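Local coordinates for protein Doc8: Type I dockerin repeat domain from family 9 glycoside hydrolase WP_009982745[Ruminococcus flavefaciens] (PDB 5M2S) that probably binds a cohesin module through a calcium-dependent fold, attaching a family 9 glycoside hydrolase to the cellulosome of Ruminococcus flavefaciens, at residues 24-29 / 66-71; 40-45 / 89-94. One frame throughout, in Å; residues are numbered along the deposited sequence.

In the fold
Contact 1 joins the N-terminal loop 24-29 to helix 67-72, and contact 2 packs helix 39-50 against helix 84-94. Their centres are 13 Å apart, across the middle of the molecule from each other, and in sequence the first segments of both precede the second segments of both. They meet at Gly29, the last residue before the first calcium loop: its O lies 3.2 Å from CB of Asp41 and 3.6 Å from CD1 of Ile90. Asp41 in contact 2 binds one calcium directly, whereas the side chain of Ile45 stays about 8 Å from the other. Contact 2 also faces a second protein chain, probably the cohesin; contact 1 touches no other chain of the assembly.

Contact 1: residues 24-29 / 66-71; sequences NVTLWG and TAQGEL
The indole of Trp28 meets Leu71 obliquely, its CZ3 lying 4.0 Å from the Leu71 carbonyl O, while one ring face is covered from within the same segment by Val25, whose CG1 sits 3.8 Å above the ring plane over its centre. The other methyl of Val25 turns to the helix, CG2 reaching to 3.8 Å from Leu71 O, so the two branches of one valine serve both the indole and the end of the helical segment. The second flat group, the carboxamide of Gln68, makes the polar link: NE2 donates to Asn24 O at 2.8 Å, with an N-H...O angle of 163°. The acceptor lies close to the amide plane, and the donor comes in the carbonyl plane of Asn24 on a lone pair. Gln68 CG stands opposite the backbone N (chi1 -177°), and a bend at chi2 of 64° then swings the amide over to the loop. There the side chain crosses that of Thr26 at a slant, with Thr26 CG2 3.9 Å from Gln68 CD. The side-chain amide of Asn72 ties the two together, accepting from Gln68 NE2 and bonding to Thr26 OG1. At its start the helix is N-capped by Thr66, whose OG1 accepts from Gly69 N at 3.1 Å. Gly29 is backbone-bonded to Asn72, joining the lead-ins to the two calcium loops, which begin at Asp30 and Asp74; this pairing of duplicated loop entries fits the tandem calcium-binding repeats of a type I dockerin.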
ATOM      1  N   ASN B  24      29.136   3.734   6.327  1.00 25.51           N
ATOM      2  CA  ASN B  24      28.278   3.889   7.552  1.00 26.30           C
ATOM      3  C   ASN B  24      26.803   4.140   7.233  1.00 22.40           C
ATOM      4  O   ASN B  24      26.452   5.184   6.666  1.00 26.80           O
ATOM      5  CB  ASN B  24      28.733   5.058   8.423  1.00 33.53           C
ATOM      6  CG  ASN B  24      27.910   5.180   9.715  1.00 39.22           C
ATOM      7  OD1 ASN B  24      27.021   6.042   9.839  1.00 46.50           O
ATOM      8  ND2 ASN B  24      28.195   4.308  10.675  1.00 42.32           N
ATOM      9  N   VAL B  25      25.961   3.222   7.682  1.00 15.93           N
ATOM     10  CA  VAL B  25      24.504   3.320   7.517  1.00 13.26           C
ATOM     11  C   VAL B  25      23.883   4.023   8.722  1.00 11.80           C
ATOM     12  O   VAL B  25      24.202   3.680   9.866  1.00 11.25           O
ATOM     13  CB  VAL B  25      23.934   1.905   7.395  1.00 13.26           C
ATOM     14  CG1 VAL B  25      22.431   1.870   7.583  1.00 12.94           C
ATOM     15  CG2 VAL B  25      24.383   1.293   6.062  1.00 13.89           C
ATOM     16  N   THR B  26      22.984   4.970   8.482  1.00 10.58           N
ATOM     17  CA  THR B  26      22.303   5.660   9.570  1.00 10.68           C
ATOM     18  C   THR B  26      21.094   4.872  10.043  1.00 10.04           C
ATOM     19  O   THR B  26      20.805   4.794  11.226  1.00  9.65           O
ATOM     20  CB  THR B  26      21.869   7.090   9.167  1.00 11.40           C
ATOM     21  OG1 THR B  26      20.972   7.040   8.050  1.00 11.03           O
ATOM     22  CG2 THR B  26      23.073   7.901   8.750  1.00 11.76           C
ATOM     23  N   LEU B  27      20.375   4.272   9.106  1.00  8.77           N
ATOM     24  CA  LEU B  27      19.151   3.523   9.431  1.00  8.23           C
ATOM     25  C   LEU B  27      18.877   2.593   8.240  1.00  7.36           C
ATOM     26  O   LEU B  27      18.755   3.071   7.109  1.00  6.46           O
ATOM     27  CB  LEU B  27      17.977   4.487   9.635  1.00  8.68           C
ATOM     28  CG  LEU B  27      16.665   3.882  10.139  1.00  9.22           C
ATOM     29  CD1 LEU B  27      16.844   3.265  11.525  1.00  9.62           C
ATOM     30  CD2 LEU B  27      15.546   4.919  10.192  1.00  9.53           C
ATOM     31  N   TRP B  28      18.858   1.283   8.486  1.00  7.33           N
ATOM     32  CA  TRP B  28      18.674   0.304   7.403  1.00  7.17           C
ATOM     33  C   TRP B  28      17.295   0.484   6.782  1.00  6.97           C
ATOM     34  O   TRP B  28      16.287   0.441   7.492  1.00  7.14           O
ATOM     35  CB  TRP B  28      18.825  -1.135   7.901  1.00  7.68           C
ATOM     36  CG  TRP B  28      20.227  -1.549   8.190  1.00  8.57           C
ATOM     37  CD1 TRP B  28      20.770  -1.844   9.410  1.00  9.45           C
ATOM     38  CD2 TRP B  28      21.277  -1.717   7.229  1.00  9.75           C
ATOM     39  NE1 TRP B  28      22.108  -2.191   9.267  1.00 10.12           N
ATOM     40  CE2 TRP B  28      22.439  -2.120   7.931  1.00 10.58           C
ATOM     41  CE3 TRP B  28      21.339  -1.575   5.843  1.00 10.75           C
ATOM     42  CZ2 TRP B  28      23.647  -2.385   7.283  1.00 11.48           C
ATOM     43  CZ3 TRP B  28      22.552  -1.821   5.187  1.00 11.66           C
ATOM     44  CH2 TRP B  28      23.693  -2.227   5.917  1.00 11.99           C
ATOM     45  N   GLY B  29      17.268   0.674   5.465  1.00  6.30           N
ATOM     46  CA  GLY B  29      16.018   0.871   4.709  1.00  6.02           C
ATOM     47  C   GLY B  29      15.703   2.325   4.442  1.00  5.80           C
ATOM     48  O   GLY B  29      14.851   2.623   3.619  1.00  5.75           O
ATOM     49  N   THR B  66      20.246  10.213  -2.394  1.00  7.27           N
ATOM     50  CA  THR B  66      21.567  10.670  -2.039  1.00  7.69           C
ATOM     51  C   THR B  66      22.510   9.492  -1.837  1.00  7.27           C
ATOM     52  O   THR B  66      22.084   8.338  -1.726  1.00  7.01           O
ATOM     53  CB  THR B  66      21.534  11.496  -0.759  1.00  8.05           C
ATOM     54  OG1 THR B  66      21.156  10.663   0.353  1.00  7.79           O
ATOM     55  CG2 THR B  66      20.548  12.628  -0.878  1.00  9.10           C
ATOM     56  N   ALA B  67      23.801   9.782  -1.791  1.00  7.25           N
ATOM     57  CA  ALA B  67      24.786   8.720  -1.486  1.00  7.64           C
ATOM     58  C   ALA B  67      24.478   7.980  -0.190  1.00  8.05           C
ATOM     59  O   ALA B  67      24.559   6.738  -0.127  1.00  8.05           O
ATOM     60  CB  ALA B  67      26.178   9.296  -1.436  1.00  7.78           C
ATOM     61  N   GLN B  68      24.134   8.727   0.854  1.00  8.16           N
ATOM     62  CA  GLN B  68      23.809   8.120   2.136  1.00  9.07           C
ATOM     63  C   GLN B  68      22.563   7.258   1.975  1.00  7.91           C
ATOM     64  O   GLN B  68      22.482   6.142   2.530  1.00  7.35           O
ATOM     65  CB  GLN B  68      23.583   9.174   3.223  1.00 10.71           C
ATOM     66  CG  GLN B  68      23.304   8.561   4.588  1.00 12.48           C
ATOM     67  CD  GLN B  68      24.497   7.772   5.107  1.00 13.95           C
ATOM     68  OE1 GLN B  68      25.573   8.332   5.304  1.00 17.66           O
ATOM     69  NE2 GLN B  68      24.330   6.475   5.306  1.00 14.20           N
ATOM     70  N   GLY B  69      21.613   7.750   1.182  1.00  7.26           N
ATOM     71  CA  GLY B  69      20.406   6.994   0.901  1.00  7.10           C
ATOM     72  C   GLY B  69      20.690   5.665   0.189  1.00  6.74           C
ATOM     73  O   GLY B  69      20.037   4.638   0.468  1.00  6.55           O
ATOM     74  N   GLU B  70      21.645   5.661  -0.737  1.00  6.74           N
ATOM     75  CA  GLU B  70      22.024   4.426  -1.419  1.00  7.08           C
ATOM     76  C   GLU B  70      22.689   3.441  -0.489  1.00  7.19           C
ATOM     77  O   GLU B  70      22.570   2.225  -0.692  1.00  7.30           O
ATOM     78  CB  GLU B  70      22.924   4.694  -2.623  1.00  7.51           C
ATOM     79  CG  GLU B  70      22.199   5.441  -3.717  1.00  7.90           C
ATOM     80  CD  GLU B  70      22.921   5.418  -5.037  1.00  8.48           C
ATOM     81  OE1 GLU B  70      24.174   5.380  -5.022  1.00  8.78           O
ATOM     82  OE2 GLU B  70      22.213   5.398  -6.074  1.00  9.77           O
ATOM     83  N   LEU B  71      23.439   3.931   0.487  1.00  7.20           N
ATOM     84  CA  LEU B  71      24.018   3.034   1.512  1.00  7.43           C
ATOM     85  C   LEU B  71      22.908   2.466   2.387  1.00  6.58           C
ATOM     86  O   LEU B  71      22.856   1.260   2.600  1.00  6.20           O
ATOM     87  CB  LEU B  71      25.045   3.736   2.395  1.00  8.56           C
ATOM     88  CG  LEU B  71      26.308   4.169   1.644  1.00  9.58           C
ATOM     89  CD1 LEU B  71      27.225   4.986   2.546  1.00 10.75           C
ATOM     90  CD2 LEU B  71      27.065   2.970   1.119  1.00 10.60           C
TER

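Contact 2: residues 40-45 / 89-94; sequences SDAVII and AIQKYL. With CA (calcium ion), chain G.
Asp41 and Ile90 touch across the paired helices of the two calcium-binding loop-helix repeats (F-hand motifs) that make up the dockerin fold, Ile90 CD1 lying 4.0 Å from Asp41 CB. The carboxylate of Asp41 points to the metal and grips the calcium with both oxygens, OD1 and OD2 each at 2.5 Å. Asp30, Asn32, Asp34, the carbonyl of Ile36 and a water complete the site, and Asp38 N donates to Asp41 OD2, helping to fix the rotation of the carboxylate. Ile45 and Ile90 meet end-on through their terminal methyls, the CD1 atoms 3.6 Å apart; in both, CG1 is opposite the carbonyl carbon (chi1 -73° and -67°), which sends the long branch into the interface. Beside them Ala42 CB rests 4.4 Å from Ile90 CG2 and equally near Gln91 CG. Gln91 turns its amide to polar and basic side chains of the other protein's chain, which also bonds Ser40 OG. The axes of segments 40-45 and 89-94 run nearly antiparallel (171°) and approach to 9.3 Å. Ile45 further packs on Asp86 and Ala87 of helix 84-94, echoing Ile90 on Asp41, while Gln91 and Leu94 lean on Ile39 at the start of helix 39-50.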
ATOM      1  N   SER B  40       7.759   5.084   1.232  1.00  4.86           N
ATOM      2  CA  SER B  40       8.443   6.115   0.409  1.00  4.99           C
ATOM      3  C   SER B  40       9.903   5.744   0.113  1.00  4.80           C
ATOM      4  O   SER B  40      10.515   6.176  -0.891  1.00  4.49           O
ATOM      5  CB  SER B  40       8.403   7.534   1.031  1.00  5.27           C
ATOM      6  OG  SER B  40       7.161   8.217   0.787  1.00  5.60           O
ATOM      7  N   ASP B  41      10.479   4.949   1.002  1.00  4.57           N
ATOM      8  CA  ASP B  41      11.833   4.449   0.765  1.00  4.46           C
ATOM      9  C   ASP B  41      11.863   3.488  -0.410  1.00  4.30           C
ATOM     10  O   ASP B  41      12.801   3.530  -1.188  1.00  4.22           O
ATOM     11  CB  ASP B  41      12.377   3.830   2.057  1.00  4.45           C
ATOM     12  CG  ASP B  41      12.574   4.867   3.150  1.00  4.70           C
ATOM     13  OD1 ASP B  41      13.346   5.833   2.902  1.00  4.78           O
ATOM     14  OD2 ASP B  41      11.981   4.745   4.243  1.00  4.60           O
ATOM     15  N   ALA B  42      10.831   2.654  -0.586  1.00  4.33           N
ATOM     16  CA  ALA B  42      10.753   1.826  -1.772  1.00  4.47           C
ATOM     17  C   ALA B  42      10.530   2.667  -3.028  1.00  4.62           C
ATOM     18  O   ALA B  42      11.145   2.418  -4.075  1.00  4.84           O
ATOM     19  CB  ALA B  42       9.658   0.750  -1.618  1.00  4.41           C
ATOM     20  N   VAL B  43       9.695   3.709  -2.913  1.00  5.20           N
ATOM     21  CA  VAL B  43       9.483   4.628  -4.023  1.00  5.19           C
ATOM     22  C   VAL B  43      10.804   5.253  -4.502  1.00  5.57           C
ATOM     23  O   VAL B  43      11.100   5.257  -5.701  1.00  5.61           O
ATOM     24  CB  VAL B  43       8.490   5.754  -3.629  1.00  5.45           C
ATOM     25  CG1 VAL B  43       8.422   6.823  -4.701  1.00  5.46           C
ATOM     26  CG2 VAL B  43       7.093   5.174  -3.364  1.00  5.58           C
ATOM     27  N   ILE B  44      11.586   5.826  -3.594  1.00  5.58           N
ATOM     28  CA  ILE B  44      12.783   6.521  -4.056  1.00  5.90           C
ATOM     29  C   ILE B  44      13.783   5.572  -4.771  1.00  5.91           C
ATOM     30  O   ILE B  44      14.432   5.962  -5.754  1.00  5.44           O
ATOM     31  CB  ILE B  44      13.435   7.382  -2.961  1.00  6.45           C
ATOM     32  CG1 ILE B  44      14.328   8.443  -3.611  1.00  7.20           C
ATOM     33  CG2 ILE B  44      14.195   6.556  -1.937  1.00  6.18           C
ATOM     34  CD1 ILE B  44      14.842   9.417  -2.579  1.00  8.17           C
ATOM     35  N   ILE B  45      13.905   4.348  -4.282  1.00  5.85           N
ATOM     36  CA  ILE B  45      14.720   3.369  -4.945  1.00  6.28           C
ATOM     37  C   ILE B  45      14.188   3.115  -6.367  1.00  6.70           C
ATOM     38  O   ILE B  45      14.954   3.132  -7.328  1.00  6.43           O
ATOM     39  CB  ILE B  45      14.773   2.050  -4.121  1.00  6.32           C
ATOM     40  CG1 ILE B  45      15.652   2.226  -2.858  1.00  6.51           C
ATOM     41  CG2 ILE B  45      15.318   0.874  -4.962  1.00  6.32           C
ATOM     42  CD1 ILE B  45      15.490   1.094  -1.841  1.00  6.56           C
ATOM     43  N   ALA B  89      12.523  -5.763  -0.689  1.00  5.03           N
ATOM     44  CA  ALA B  89      12.849  -6.106   0.692  1.00  4.93           C
ATOM     45  C   ALA B  89      12.200  -5.142   1.698  1.00  4.59           C
ATOM     46  O   ALA B  89      11.704  -5.555   2.769  1.00  4.46           O
ATOM     47  CB  ALA B  89      14.362  -6.122   0.885  1.00  5.05           C
ATOM     48  N   ILE B  90      12.215  -3.858   1.371  1.00  4.50           N
ATOM     49  CA  ILE B  90      11.557  -2.858   2.214  1.00  4.52           C
ATOM     50  C   ILE B  90      10.062  -3.190   2.307  1.00  4.65           C
ATOM     51  O   ILE B  90       9.482  -3.166   3.405  1.00  4.59           O
ATOM     52  CB  ILE B  90      11.829  -1.426   1.693  1.00  4.58           C
ATOM     53  CG1 ILE B  90      13.321  -1.098   1.855  1.00  4.70           C
ATOM     54  CG2 ILE B  90      10.941  -0.395   2.392  1.00  4.67           C
ATOM     55  CD1 ILE B  90      13.729   0.180   1.169  1.00  4.73           C
ATOM     56  N   GLN B  91       9.426  -3.494   1.170  1.00  4.79           N
ATOM     57  CA  GLN B  91       8.020  -3.917   1.183  1.00  4.99           C
ATOM     58  C   GLN B  91       7.796  -5.142   2.066  1.00  5.18           C
ATOM     59  O   GLN B  91       6.834  -5.176   2.834  1.00  4.97           O
ATOM     60  CB  GLN B  91       7.499  -4.197  -0.217  1.00  5.06           C
ATOM     61  CG  GLN B  91       7.373  -2.952  -1.052  1.00  5.25           C
ATOM     62  CD  GLN B  91       6.947  -3.298  -2.460  1.00  5.58           C
ATOM     63  OE1 GLN B  91       7.795  -3.436  -3.359  1.00  6.52           O
ATOM     64  NE2 GLN B  91       5.658  -3.516  -2.654  1.00  5.67           N
ATOM     65  N   LYS B  92       8.684  -6.129   1.982  1.00  5.57           N
ATOM     66  CA  LYS B  92       8.529  -7.333   2.806  1.00  6.08           C
ATOM     67  C   LYS B  92       8.597  -6.993   4.293  1.00  5.75           C
ATOM     68  O   LYS B  92       7.820  -7.491   5.134  1.00  5.41           O
ATOM     69  CB  LYS B  92       9.587  -8.365   2.456  1.00  7.35           C
ATOM     70  CG  LYS B  92       9.471  -9.026   1.083  1.00  8.81           C
ATOM     71  CD  LYS B  92      10.623 -10.000   0.898  1.00 11.35           C
ATOM     72  CE  LYS B  92      10.620 -10.620  -0.487  1.00 14.45           C
ATOM     73  NZ  LYS B  92      11.577 -11.766  -0.544  1.00 16.65           N
ATOM     74  N   TYR B  93       9.573  -6.166   4.639  1.00  5.52           N
ATOM     75  CA  TYR B  93       9.738  -5.721   6.027  1.00  5.95           C
ATOM     76  C   TYR B  93       8.481  -5.018   6.540  1.00  5.68           C
ATOM     77  O   TYR B  93       7.948  -5.319   7.635  1.00  5.74           O
ATOM     78  CB  TYR B  93      10.952  -4.787   6.116  1.00  6.33           C
ATOM     79  CG  TYR B  93      11.054  -4.160   7.449  1.00  7.16           C
ATOM     80  CD1 TYR B  93      11.405  -4.927   8.559  1.00  8.00           C
ATOM     81  CD2 TYR B  93      10.749  -2.824   7.632  1.00  7.70           C
ATOM     82  CE1 TYR B  93      11.447  -4.365   9.817  1.00  9.13           C
ATOM     83  CE2 TYR B  93      10.800  -2.244   8.892  1.00  8.90           C
ATOM     84  CZ  TYR B  93      11.147  -3.016   9.970  1.00  9.75           C
ATOM     85  OH  TYR B  93      11.193  -2.417  11.213  1.00 11.40           O
ATOM     86  N   LEU B  94       7.959  -4.109   5.733  1.00  5.32           N
ATOM     87  CA  LEU B  94       6.748  -3.357   6.120  1.00  5.40           C
ATOM     88  C   LEU B  94       5.534  -4.257   6.337  1.00  5.67           C
ATOM     89  O   LEU B  94       4.670  -3.959   7.192  1.00  5.53           O
ATOM     90  CB  LEU B  94       6.458  -2.253   5.103  1.00  5.42           C
ATOM     91  CG  LEU B  94       7.487  -1.134   5.083  1.00  5.33           C
ATOM     92  CD1 LEU B  94       7.267  -0.279   3.861  1.00  5.45           C
ATOM     93  CD2 LEU B  94       7.482  -0.254   6.311  1.00  5.60           C
TER
HETATM   94 CA    CA G 202      12.726   6.964   4.985  1.00  5.93          CA
HETATM   95  O   HOH W   1      10.487   7.583   4.441  1.00  6.60           O